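Local coordinates for bifunctional protein PutA (Bdellovibrio bacteriovorus, PDB 5UR2) that probably oxidises proline to glutamate in two steps, a flavin-dependent proline dehydrogenase feeding glutamate semialdehyde to an NAD-dependent aldehyde dehydrogenase within one chain, at residues E746-K750 with L871-I876; S784-D790 with V880-A886. All coordinates share one frame; numbering follows the deposited sequence.

Contact 1: E746-K750 with L871-I876; sequences EMGGK and LAQAEI
Lys750 shows how a lysine can join two loops by using its whole length. Its CB lies 3.9 Å from the carbonyl oxygen of Gln873. Its CG lies equally far, 3.8 Å, from the carbonyl oxygens of Ala872 and Gln873. CD then runs on to the oxygen of Ala874, and CE comes up to the oxygen of Leu871. At the tip Lys750 NZ has three acceptors: it lies 2.8 Å from Leu871 O, 2.9 Å from Ala874 O, and also gives to a water that takes the N-H of Ile876. The donor stands above the Ala874 carbonyl plane, 37° out of it, and lies nearer the plane of the Leu871 carbonyl. With CG anti to the backbone N and one bend at chi2 (69°), the chain leaves its backbone and turns along the curve of 871-876. The buried ammonium is thus gripped by neutral oxygens, while CG1 and CD1 of Ile876 lie beside it, each 4.0 Å from Lys750 NZ.

Glu875 makes the return connection. Its extended chain lays CG 3.2 Å from Gly749 O, and its OE2 receives the N-H of Gly749 at 3.1 Å in a nearly straight bond (167°), met from above the carboxylate plane. OE1 takes a water that also donates to Met747 O. Gly748 CA passes 3.6 Å from Glu875 OE2, so the backbone itself lies against the carboxylate. The run Glu746-Met747-Gly748-Gly749-Lys750 forms the core of the glutamate signature of the aldehyde dehydrogenase family, and carries Glu746, the predicted active-site residue.

Contact 2: S784-D790 with V880-A886; sequences SRVIVLD and VVAVIRA
Asp790 OD1 accepts NH1 of Arg885 at 2.7 Å, a salt bridge that closes the end of a parallel strand pair in the Rossmann-like α/β catalytic domain of an aldehyde dehydrogenase. The oxygen sits near the guanidinium plane at its edge, whereas the nitrogen comes from above the carboxylate plane; the two planes are 53° apart. Arg885 is bent at chi3 (-77°), which swings its head back to the aspartate, and its NE forms a second salt bridge with Asp864, so two carboxylates probably share its charge.

Behind this clasp, strands 784-789 and 880-886 run in the same direction. The ladder alternates in the parallel manner: Ala882 N gives to Ser784 O, Val786 N to Ala882 O, Ile884 N to Val786 O, Val788 N to Ile884 O, and Ala886 N to Val788 O at 3.0 Å. Alpha hydrogens add to it, as where Ile787 CA lies 3.3 Å from Ile884 O.

Each face of the sheet has its own packing. Ile787, Ile884 and Ala886 turn to the face covered by helix 889-896, where Arg785 reaches the carbonyl of Ile895. On the other face, under helix 790-806, Val788 and Val883 meet beside Tyr793, CG2 to CG1 at 4.1 Å. Nearer the start of the pair, Val786 CG2 lies 3.7 Å from CG1 of Val881.

In the fold
Both contacts belong to the aldehyde dehydrogenase part of the chain, and their centres are 15 Å apart. Their segments alternate along the chain: 746-750, 784-790, 871-876, then 880-886. They meet directly: Lys750 CD lies 3.3 Å from Ser784 OG, and Leu871 CD1 3.8 Å from Val880 CG1. The Arg785 guanidinium, bound to Ile895 O, also makes a weak hydrogen bond from NH2 to Lys750 O. Contact 1 is the nearer to the predicted active site: it holds Glu746, and Gly748 lies about 4 Å from the side chain of Cys780, whereas in contact 2 the side chain of Ser784 is about 10 Å from that of Cys780.

Contact 1: E746-K750 with L871-I876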
# COMPACT_ATOMS: atom_id res chain seq x y z
N GLU B 746 -10.24 19.41 3.69
CA GLU B 746 -11.15 18.96 4.75
C GLU B 746 -12.07 20.13 5.11
O GLU B 746 -11.58 21.24 5.37
CB GLU B 746 -10.35 18.48 5.97
CG GLU B 746 -11.18 17.99 7.16
CD GLU B 746 -10.37 17.86 8.46
OE1 GLU B 746 -9.15 17.52 8.42
OE2 GLU B 746 -10.94 18.13 9.53
N MET B 747 -13.40 19.90 5.11
CA MET B 747 -14.36 21.00 5.16
C MET B 747 -15.46 20.91 6.23
O MET B 747 -16.42 21.68 6.18
CB MET B 747 -15.04 21.17 3.80
CG MET B 747 -14.20 21.88 2.78
SD MET B 747 -15.07 21.89 1.23
CE MET B 747 -15.14 20.14 0.89
N GLY B 748 -15.35 20.02 7.20
CA GLY B 748 -16.31 20.05 8.29
C GLY B 748 -17.42 19.02 8.17
O GLY B 748 -17.52 18.24 7.21
N GLY B 749 -18.29 19.03 9.19
CA GLY B 749 -19.34 18.04 9.30
C GLY B 749 -20.52 18.56 10.10
O GLY B 749 -20.50 19.66 10.66
N LYS B 750 -21.58 17.75 10.09
CA LYS B 750 -22.76 17.91 10.94
C LYS B 750 -22.98 16.54 11.56
O LYS B 750 -23.83 15.77 11.10
CB LYS B 750 -23.98 18.39 10.14
CG LYS B 750 -25.17 18.77 10.99
CD LYS B 750 -24.91 20.04 11.79
CE LYS B 750 -26.05 20.38 12.74
NZ LYS B 750 -25.79 21.66 13.47
N LEU B 871 -31.10 24.13 12.13
CA LEU B 871 -30.24 23.84 13.27
C LEU B 871 -29.60 22.46 13.16
O LEU B 871 -28.48 22.26 13.63
CB LEU B 871 -31.03 23.96 14.57
CG LEU B 871 -30.31 23.57 15.86
CD1 LEU B 871 -29.17 24.51 16.16
CD2 LEU B 871 -31.29 23.58 17.02
N ALA B 872 -30.30 21.52 12.53
CA ALA B 872 -29.85 20.14 12.39
C ALA B 872 -29.17 19.85 11.06
O ALA B 872 -28.93 18.68 10.76
CB ALA B 872 -31.03 19.18 12.59
N GLN B 873 -28.85 20.88 10.26
CA GLN B 873 -28.24 20.76 8.93
C GLN B 873 -26.99 21.62 8.75
O GLN B 873 -26.00 21.15 8.17
CB GLN B 873 -29.28 21.10 7.82
CG GLN B 873 -30.40 20.07 7.62
CD GLN B 873 -29.91 18.76 6.99
OE1 GLN B 873 -28.97 18.76 6.19
NE2 GLN B 873 -30.52 17.65 7.38
N ALA B 874 -27.01 22.88 9.20
CA ALA B 874 -25.89 23.79 9.01
C ALA B 874 -24.89 23.63 10.14
O ALA B 874 -25.27 23.56 11.32
CB ALA B 874 -26.39 25.24 8.96
N GLU B 875 -23.60 23.57 9.79
CA GLU B 875 -22.56 23.41 10.81
C GLU B 875 -22.42 24.71 11.59
O GLU B 875 -22.37 25.79 11.01
CB GLU B 875 -21.22 23.03 10.17
CG GLU B 875 -20.10 22.80 11.19
CD GLU B 875 -18.75 22.47 10.54
OE1 GLU B 875 -18.41 23.16 9.55
OE2 GLU B 875 -18.03 21.56 11.02
N ILE B 876 -22.36 24.59 12.92
CA ILE B 876 -22.32 25.77 13.78
C ILE B 876 -20.92 26.02 14.34
O ILE B 876 -20.55 27.18 14.54
CB ILE B 876 -23.34 25.63 14.92
CG1 ILE B 876 -24.75 25.40 14.36
CG2 ILE B 876 -23.31 26.87 15.80
CD1 ILE B 876 -25.80 25.08 15.45
O HOH W 1 -18.62 23.21 6.95
O HOH W 2 -22.93 22.29 14.28

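Contact 2: S784-D790 with V880-A886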
# COMPACT_ATOMS: atom_id res chain seq x y z
N SER B 784 -22.86 17.52 16.92
CA SER B 784 -23.86 18.57 17.01
C SER B 784 -25.28 18.03 16.92
O SER B 784 -26.24 18.78 17.16
CB SER B 784 -23.64 19.62 15.91
OG SER B 784 -23.60 19.01 14.62
N ARG B 785 -25.43 16.74 16.61
CA ARG B 785 -26.73 16.09 16.50
C ARG B 785 -26.70 14.84 17.36
O ARG B 785 -25.75 14.05 17.28
CB ARG B 785 -27.06 15.74 15.05
CG ARG B 785 -27.22 16.95 14.12
CD ARG B 785 -27.59 16.50 12.73
NE ARG B 785 -26.58 15.60 12.17
CZ ARG B 785 -26.85 14.61 11.33
NH1 ARG B 785 -28.10 14.36 10.95
NH2 ARG B 785 -25.86 13.84 10.89
N VAL B 786 -27.71 14.67 18.20
CA VAL B 786 -27.86 13.45 18.99
C VAL B 786 -29.22 12.88 18.66
O VAL B 786 -30.25 13.50 18.95
CB VAL B 786 -27.69 13.71 20.49
CG1 VAL B 786 -27.67 12.40 21.27
CG2 VAL B 786 -26.38 14.47 20.74
N ILE B 787 -29.23 11.71 18.03
CA ILE B 787 -30.44 11.09 17.50
C ILE B 787 -30.79 9.94 18.44
O ILE B 787 -30.04 8.97 18.55
CB ILE B 787 -30.24 10.61 16.06
CG1 ILE B 787 -29.79 11.77 15.17
CG2 ILE B 787 -31.51 10.01 15.51
CD1 ILE B 787 -29.34 11.36 13.76
N VAL B 788 -31.92 10.07 19.14
CA VAL B 788 -32.27 9.23 20.28
C VAL B 788 -33.57 8.50 19.99
O VAL B 788 -34.59 9.13 19.69
CB VAL B 788 -32.41 10.06 21.58
CG1 VAL B 788 -32.65 9.13 22.76
CG2 VAL B 788 -31.20 10.95 21.82
N LEU B 789 -33.54 7.18 20.12
CA LEU B 789 -34.75 6.40 19.88
C LEU B 789 -35.77 6.64 20.99
O LEU B 789 -35.42 6.97 22.13
CB LEU B 789 -34.42 4.91 19.76
CG LEU B 789 -34.14 4.35 18.36
CD1 LEU B 789 -32.88 4.97 17.74
CD2 LEU B 789 -34.04 2.84 18.43
N ASP B 790 -37.04 6.45 20.64
CA ASP B 790 -38.14 6.98 21.46
C ASP B 790 -38.18 6.34 22.85
O ASP B 790 -38.38 7.05 23.85
CB ASP B 790 -39.47 6.78 20.73
CG ASP B 790 -40.58 7.67 21.28
OD1 ASP B 790 -40.48 8.89 21.08
OD2 ASP B 790 -41.52 7.16 21.93
N VAL B 880 -23.41 23.88 20.69
CA VAL B 880 -24.84 23.90 20.38
C VAL B 880 -25.24 22.53 19.85
O VAL B 880 -24.70 22.08 18.83
CB VAL B 880 -25.18 25.01 19.36
CG1 VAL B 880 -26.68 25.05 19.02
CG2 VAL B 880 -24.73 26.37 19.90
N VAL B 881 -26.15 21.86 20.54
CA VAL B 881 -26.55 20.50 20.22
C VAL B 881 -28.04 20.47 19.88
O VAL B 881 -28.86 21.05 20.60
CB VAL B 881 -26.27 19.53 21.39
CG1 VAL B 881 -26.81 18.13 21.07
CG2 VAL B 881 -24.79 19.52 21.71
N ALA B 882 -28.38 19.73 18.83
CA ALA B 882 -29.77 19.45 18.48
C ALA B 882 -30.07 17.99 18.81
O ALA B 882 -29.48 17.09 18.20
CB ALA B 882 -30.04 19.73 16.99
N VAL B 883 -30.98 17.77 19.76
CA VAL B 883 -31.45 16.42 20.09
C VAL B 883 -32.64 16.10 19.20
O VAL B 883 -33.63 16.84 19.17
CB VAL B 883 -31.83 16.31 21.58
CG1 VAL B 883 -32.36 14.92 21.89
CG2 VAL B 883 -30.64 16.61 22.46
N ILE B 884 -32.56 14.99 18.46
CA ILE B 884 -33.55 14.64 17.44
C ILE B 884 -34.19 13.31 17.81
O ILE B 884 -33.48 12.34 18.10
CB ILE B 884 -32.93 14.56 16.04
CG1 ILE B 884 -32.18 15.85 15.70
CG2 ILE B 884 -34.00 14.29 14.99
CD1 ILE B 884 -31.34 15.74 14.44
N ARG B 885 -35.51 13.24 17.72
CA ARG B 885 -36.20 12.01 18.08
C ARG B 885 -36.26 11.08 16.88
O ARG B 885 -36.40 11.52 15.74
CB ARG B 885 -37.61 12.33 18.58
CG ARG B 885 -38.19 11.24 19.46
CD ARG B 885 -39.62 11.58 19.82
NE ARG B 885 -39.68 12.60 20.85
CZ ARG B 885 -39.83 12.34 22.15
NH1 ARG B 885 -39.93 11.08 22.56
NH2 ARG B 885 -39.88 13.33 23.02
N ALA B 886 -36.12 9.77 17.14
CA ALA B 886 -36.26 8.76 16.09
C ALA B 886 -37.16 7.64 16.60
O ALA B 886 -37.04 7.21 17.75
CB ALA B 886 -34.91 8.20 15.66
O HOH W 3 -26.44 21.58 16.22